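Local coordinates for uncharacterized protein (PDB 4FTD), which is of unknown function but combines a six-bladed beta-propeller with an immunoglobulin-like domain and may act in carbohydrate metabolism, at residues Y251-F263 against E270-V282. Numbering follows the deposited sequence.
Sequences YNIDENGNGFIFF and EFLKVPISGHKTV
The side chain of Lys-273 lies over one face of the Phe-260 ring. Its CD sits 4.0 Å from the Phe-260 ring centroid, a CH-pi contact, and NZ makes a cation-pi contact over the same ring. With CG anti to the backbone N (chi1 -180°), the lysine chain runs alongside Phe-262, pointing the same way, its CD 3.6 Å from Phe-262 CE2. The ammonium group ends in a salt bridge with Glu-325, so both the ring and the carboxylate probably steady its charge. Val-274 O lies at the edge of the Phe-260 ring, near its plane. On the other side of the sheet, Val-274 CG2 meets the edge of the Phe-263 ring, 3.8 Å from CD2. One face of that ring bears Ile-261 CG2. Ile-276 CG2 packs at 3.7 Å against Ile-253 CG1, and these two side chains cross at about a right angle.

At the turn, the imidazole of His-279 is met over one face by Gly-257 CA, 3.5 Å from the His-279 ring centroid. A side chain on Gly-257 would run into His-279 N. His-279 N donates to Gly-257 O (2.9 Å). An alanine in place of His-279 would probably leave Gly-257 CA without its ring partner and open a gap beside the 254-257 turn. Next to it, Gly-278 N donates to Asn-258 OD1 at 3.0 Å, which ties the two neighbouring turns together.

Paired backbone bonds join Gly-259 to Ile-276, Ile-261 to Val-274 and Phe-263 to Leu-272. This is an antiparallel beta hairpin. It supplies the two middle strands of a four-stranded antiparallel sheet, as in a blade of a beta-propeller.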
loop_
_atom_site.group_PDB
_atom_site.type_symbol
_atom_site.label_atom_id
_atom_site.label_comp_id
_atom_site.label_asym_id
_atom_site.label_seq_id
_atom_site.Cartn_x
_atom_site.Cartn_y
_atom_site.Cartn_z
ATOM N N TYR A 251 10.048 11.035 -7.849
ATOM C CA TYR A 251 10.733 11.758 -6.807
ATOM C C TYR A 251 11.022 10.793 -5.654
ATOM O O TYR A 251 10.096 10.264 -5.055
ATOM C CB TYR A 251 9.856 12.907 -6.332
ATOM C CG TYR A 251 9.611 14.014 -7.332
ATOM C CD1 TYR A 251 8.590 13.924 -8.340
ATOM C CD2 TYR A 251 10.330 15.224 -7.220
ATOM C CE1 TYR A 251 8.395 15.010 -9.228
ATOM C CE2 TYR A 251 10.123 16.290 -8.098
ATOM C CZ TYR A 251 9.164 16.217 -9.069
ATOM O OH TYR A 251 9.010 17.340 -9.899
ATOM N N ASN A 252 12.303 10.564 -5.383
ATOM C CA ASN A 252 12.779 9.703 -4.296
ATOM C C ASN A 252 13.605 10.577 -3.327
ATOM O O ASN A 252 14.763 10.777 -3.529
ATOM C CB ASN A 252 13.660 8.592 -4.874
ATOM C CG ASN A 252 12.878 7.629 -5.731
ATOM O OD1 ASN A 252 12.236 6.719 -5.202
ATOM N ND2 ASN A 252 12.863 7.864 -7.028
ATOM N N ILE A 253 12.973 11.165 -2.330
ATOM C CA ILE A 253 13.655 12.073 -1.446
ATOM C C ILE A 253 13.353 11.592 -0.032
ATOM O O ILE A 253 12.194 11.486 0.355
ATOM C CB ILE A 253 13.227 13.511 -1.677
ATOM C CG1 ILE A 253 13.463 13.937 -3.125
ATOM C CG2 ILE A 253 13.889 14.429 -0.671
ATOM C CD1 ILE A 253 12.798 15.271 -3.482
ATOM N N ASP A 254 14.406 11.318 0.717
ATOM C CA ASP A 254 14.307 10.745 2.066
ATOM C C ASP A 254 14.030 11.821 3.119
ATOM O O ASP A 254 13.853 12.994 2.787
ATOM C CB ASP A 254 15.533 9.878 2.382
ATOM C CG ASP A 254 16.805 10.664 2.623
ATOM O OD1 ASP A 254 16.800 11.885 2.909
ATOM O OD2 ASP A 254 17.853 10.007 2.511
ATOM N N GLU A 255 14.008 11.432 4.390
ATOM C CA GLU A 255 13.597 12.358 5.431
ATOM C C GLU A 255 14.608 13.476 5.626
ATOM O O GLU A 255 14.236 14.541 6.099
ATOM C CB GLU A 255 13.281 11.630 6.736
ATOM C CG GLU A 255 14.489 11.049 7.433
ATOM C CD GLU A 255 14.108 10.163 8.602
ATOM O OE1 GLU A 255 12.910 10.135 8.984
ATOM O OE2 GLU A 255 15.021 9.503 9.141
ATOM N N ASN A 256 15.864 13.243 5.238
ATOM C CA ASN A 256 16.880 14.282 5.268
ATOM C C ASN A 256 16.919 15.126 3.992
ATOM O O ASN A 256 17.808 15.947 3.861
ATOM C CB ASN A 256 18.248 13.679 5.510
ATOM C CG ASN A 256 18.251 12.758 6.706
ATOM O OD1 ASN A 256 17.753 13.116 7.764
ATOM N ND2 ASN A 256 18.770 11.554 6.528
ATOM N N GLY A 257 15.978 14.932 3.065
ATOM C CA GLY A 257 15.967 15.712 1.814
ATOM C C GLY A 257 17.002 15.265 0.780
ATOM O O GLY A 257 17.378 16.020 -0.122
ATOM N N ASN A 258 17.416 14.009 0.887
ATOM C CA ASN A 258 18.414 13.413 0.007
ATOM C C ASN A 258 17.845 12.312 -0.854
ATOM O O ASN A 258 17.123 11.447 -0.359
ATOM C CB ASN A 258 19.540 12.819 0.833
ATOM C CG ASN A 258 20.269 13.864 1.626
ATOM O OD1 ASN A 258 20.365 15.015 1.209
ATOM N ND2 ASN A 258 20.757 13.484 2.788
ATOM N N GLY A 259 18.246 12.327 -2.120
ATOM C CA GLY A 259 17.915 11.244 -3.026
ATOM C C GLY A 259 18.078 11.644 -4.485
ATOM O O GLY A 259 18.998 12.379 -4.859
ATOM N N PHE A 260 17.163 11.156 -5.302
ATOM C CA PHE A 260 17.231 11.321 -6.768
ATOM C C PHE A 260 15.821 11.504 -7.314
ATOM O O PHE A 260 14.887 10.882 -6.825
ATOM C CB PHE A 260 17.745 10.064 -7.409
ATOM C CG PHE A 260 19.143 9.730 -7.040
ATOM C CD1 PHE A 260 20.183 10.523 -7.491
ATOM C CD2 PHE A 260 19.428 8.644 -6.200
ATOM C CE1 PHE A 260 21.514 10.227 -7.144
ATOM C CE2 PHE A 260 20.747 8.349 -5.842
ATOM C CZ PHE A 260 21.789 9.142 -6.311
ATOM N N ILE A 261 15.699 12.295 -8.362
ATOM C CA ILE A 261 14.487 12.360 -9.126
ATOM C C ILE A 261 14.818 11.698 -10.500
ATOM O O ILE A 261 15.787 12.063 -11.190
ATOM C CB ILE A 261 13.992 13.778 -9.315
ATOM C CG1 ILE A 261 13.965 14.526 -7.971
ATOM C CG2 ILE A 261 12.581 13.732 -9.984
ATOM C CD1 ILE A 261 13.958 16.047 -8.048
ATOM N N PHE A 262 13.996 10.751 -10.909
ATOM C CA PHE A 262 14.160 10.087 -12.191
ATOM C C PHE A 262 13.132 10.650 -13.175
ATOM O O PHE A 262 11.929 10.605 -12.890
ATOM C CB PHE A 262 13.937 8.594 -12.057
ATOM C CG PHE A 262 14.995 7.875 -11.235
ATOM C CD1 PHE A 262 14.835 7.698 -9.865
ATOM C CD2 PHE A 262 16.092 7.307 -11.852
ATOM C CE1 PHE A 262 15.768 6.999 -9.135
ATOM C CE2 PHE A 262 17.062 6.657 -11.107
ATOM C CZ PHE A 262 16.881 6.500 -9.744
ATOM N N PHE A 263 13.605 11.049 -14.353
ATOM C CA PHE A 263 12.747 11.618 -15.388
ATOM C C PHE A 263 12.973 10.870 -16.684
ATOM O O PHE A 263 14.031 11.011 -17.312
ATOM C CB PHE A 263 13.063 13.066 -15.623
ATOM C CG PHE A 263 12.785 13.997 -14.471
ATOM C CD1 PHE A 263 11.503 14.384 -14.140
ATOM C CD2 PHE A 263 13.846 14.559 -13.780
ATOM C CE1 PHE A 263 11.289 15.349 -13.159
ATOM C CE2 PHE A 263 13.664 15.510 -12.836
ATOM C CZ PHE A 263 12.392 15.923 -12.519
ATOM N N GLU A 270 15.865 6.808 -22.308
ATOM C CA GLU A 270 16.662 6.980 -21.105
ATOM C C GLU A 270 15.875 7.562 -19.973
ATOM O O GLU A 270 14.732 7.948 -20.141
ATOM C CB GLU A 270 17.873 7.916 -21.423
ATOM C CG GLU A 270 17.591 9.226 -22.220
ATOM C CD GLU A 270 17.131 10.429 -21.382
ATOM O OE1 GLU A 270 16.965 10.286 -20.158
ATOM O OE2 GLU A 270 16.936 11.556 -21.937
ATOM N N PHE A 271 16.536 7.628 -18.823
ATOM C CA PHE A 271 16.138 8.411 -17.674
ATOM C C PHE A 271 17.259 9.382 -17.358
ATOM O O PHE A 271 18.418 9.038 -17.449
ATOM C CB PHE A 271 15.963 7.532 -16.443
ATOM C CG PHE A 271 14.685 6.765 -16.406
ATOM C CD1 PHE A 271 14.633 5.473 -16.859
ATOM C CD2 PHE A 271 13.541 7.331 -15.895
ATOM C CE1 PHE A 271 13.463 4.765 -16.821
ATOM C CE2 PHE A 271 12.369 6.627 -15.851
ATOM C CZ PHE A 271 12.328 5.339 -16.311
ATOM N N LEU A 272 16.893 10.590 -16.973
ATOM C CA LEU A 272 17.780 11.539 -16.305
ATOM C C LEU A 272 17.622 11.234 -14.828
ATOM O O LEU A 272 16.526 11.250 -14.325
ATOM C CB LEU A 272 17.358 12.990 -16.562
ATOM C CG LEU A 272 17.414 13.395 -18.048
ATOM C CD1 LEU A 272 17.099 14.885 -18.203
ATOM C CD2 LEU A 272 18.757 13.029 -18.710
ATOM N N LYS A 273 18.714 10.867 -14.169
ATOM C CA LYS A 273 18.774 10.678 -12.714
ATOM C C LYS A 273 19.337 11.978 -12.110
ATOM O O LYS A 273 20.520 12.247 -12.209
ATOM C CB LYS A 273 19.674 9.484 -12.339
ATOM C CG LYS A 273 19.742 9.281 -10.841
ATOM C CD LYS A 273 20.336 7.957 -10.416
ATOM C CE LYS A 273 21.849 7.972 -10.486
ATOM N NZ LYS A 273 22.385 7.013 -9.500
ATOM N N VAL A 274 18.492 12.748 -11.458
ATOM C CA VAL A 274 18.838 14.102 -10.956
ATOM C C VAL A 274 19.055 14.062 -9.439
ATOM O O VAL A 274 18.122 13.815 -8.708
ATOM C CB VAL A 274 17.726 15.076 -11.304
ATOM C CG1 VAL A 274 18.054 16.496 -10.816
ATOM C CG2 VAL A 274 17.501 15.094 -12.824
ATOM N N PRO A 275 20.299 14.262 -8.961
ATOM C CA PRO A 275 20.478 14.174 -7.497
ATOM C C PRO A 275 19.985 15.408 -6.759
ATOM O O PRO A 275 20.093 16.519 -7.275
ATOM C CB PRO A 275 22.002 14.053 -7.308
ATOM C CG PRO A 275 22.539 13.770 -8.681
ATOM C CD PRO A 275 21.588 14.436 -9.648
ATOM N N ILE A 276 19.463 15.184 -5.557
ATOM C CA ILE A 276 18.962 16.248 -4.704
ATOM C C ILE A 276 19.480 15.973 -3.292
ATOM O O ILE A 276 19.541 14.830 -2.878
ATOM C CB ILE A 276 17.414 16.392 -4.809
ATOM C CG1 ILE A 276 16.921 17.586 -3.981
ATOM C CG2 ILE A 276 16.704 15.181 -4.318
ATOM C CD1 ILE A 276 15.603 18.170 -4.460
ATOM N N SER A 277 19.900 17.027 -2.601
ATOM C CA SER A 277 20.347 16.965 -1.220
ATOM C C SER A 277 19.835 18.164 -0.445
ATOM O O SER A 277 19.582 19.237 -0.999
ATOM C CB SER A 277 21.885 16.937 -1.112
ATOM O OG SER A 277 22.414 18.073 -1.761
ATOM N N GLY A 278 19.685 17.961 0.855
ATOM C CA GLY A 278 19.194 18.988 1.757
ATOM C C GLY A 278 17.865 19.556 1.304
ATOM O O GLY A 278 17.627 20.723 1.486
ATOM N N HIS A 279 17.011 18.742 0.683
ATOM C CA HIS A 279 15.678 19.112 0.232
ATOM C C HIS A 279 15.613 20.028 -0.998
ATOM O O HIS A 279 14.650 19.939 -1.712
ATOM C CB HIS A 279 14.810 19.770 1.320
ATOM C CG HIS A 279 14.723 19.005 2.596
ATOM N ND1 HIS A 279 15.637 19.181 3.613
ATOM C CD2 HIS A 279 13.829 18.104 3.046
ATOM C CE1 HIS A 279 15.305 18.409 4.627
ATOM N NE2 HIS A 279 14.220 17.734 4.310
ATOM N N LYS A 280 16.574 20.934 -1.177
ATOM C CA LYS A 280 16.482 21.983 -2.190
ATOM C C LYS A 280 17.642 22.084 -3.122
ATOM O O LYS A 280 17.592 22.927 -4.005
ATOM C CB LYS A 280 16.460 23.342 -1.480
ATOM C CG LYS A 280 15.331 23.555 -0.529
ATOM C CD LYS A 280 15.637 24.704 0.396
ATOM C CE LYS A 280 15.512 26.028 -0.285
ATOM N NZ LYS A 280 15.774 27.104 0.725
ATOM N N THR A 281 18.727 21.333 -2.906
ATOM C CA THR A 281 19.936 21.527 -3.704
ATOM C C THR A 281 20.030 20.433 -4.758
ATOM O O THR A 281 20.241 19.281 -4.407
ATOM C CB THR A 281 21.201 21.477 -2.818
ATOM O OG1 THR A 281 21.074 22.466 -1.798
ATOM C CG2 THR A 281 22.466 21.772 -3.600
ATOM N N VAL A 282 19.883 20.803 -6.033
ATOM C CA VAL A 282 19.944 19.876 -7.166
ATOM C C VAL A 282 21.398 19.920 -7.710
ATOM O O VAL A 282 21.855 20.952 -8.170
ATOM C CB VAL A 282 18.895 20.238 -8.224
ATOM C CG1 VAL A 282 19.026 19.407 -9.492
ATOM C CG2 VAL A 282 17.489 20.073 -7.638
#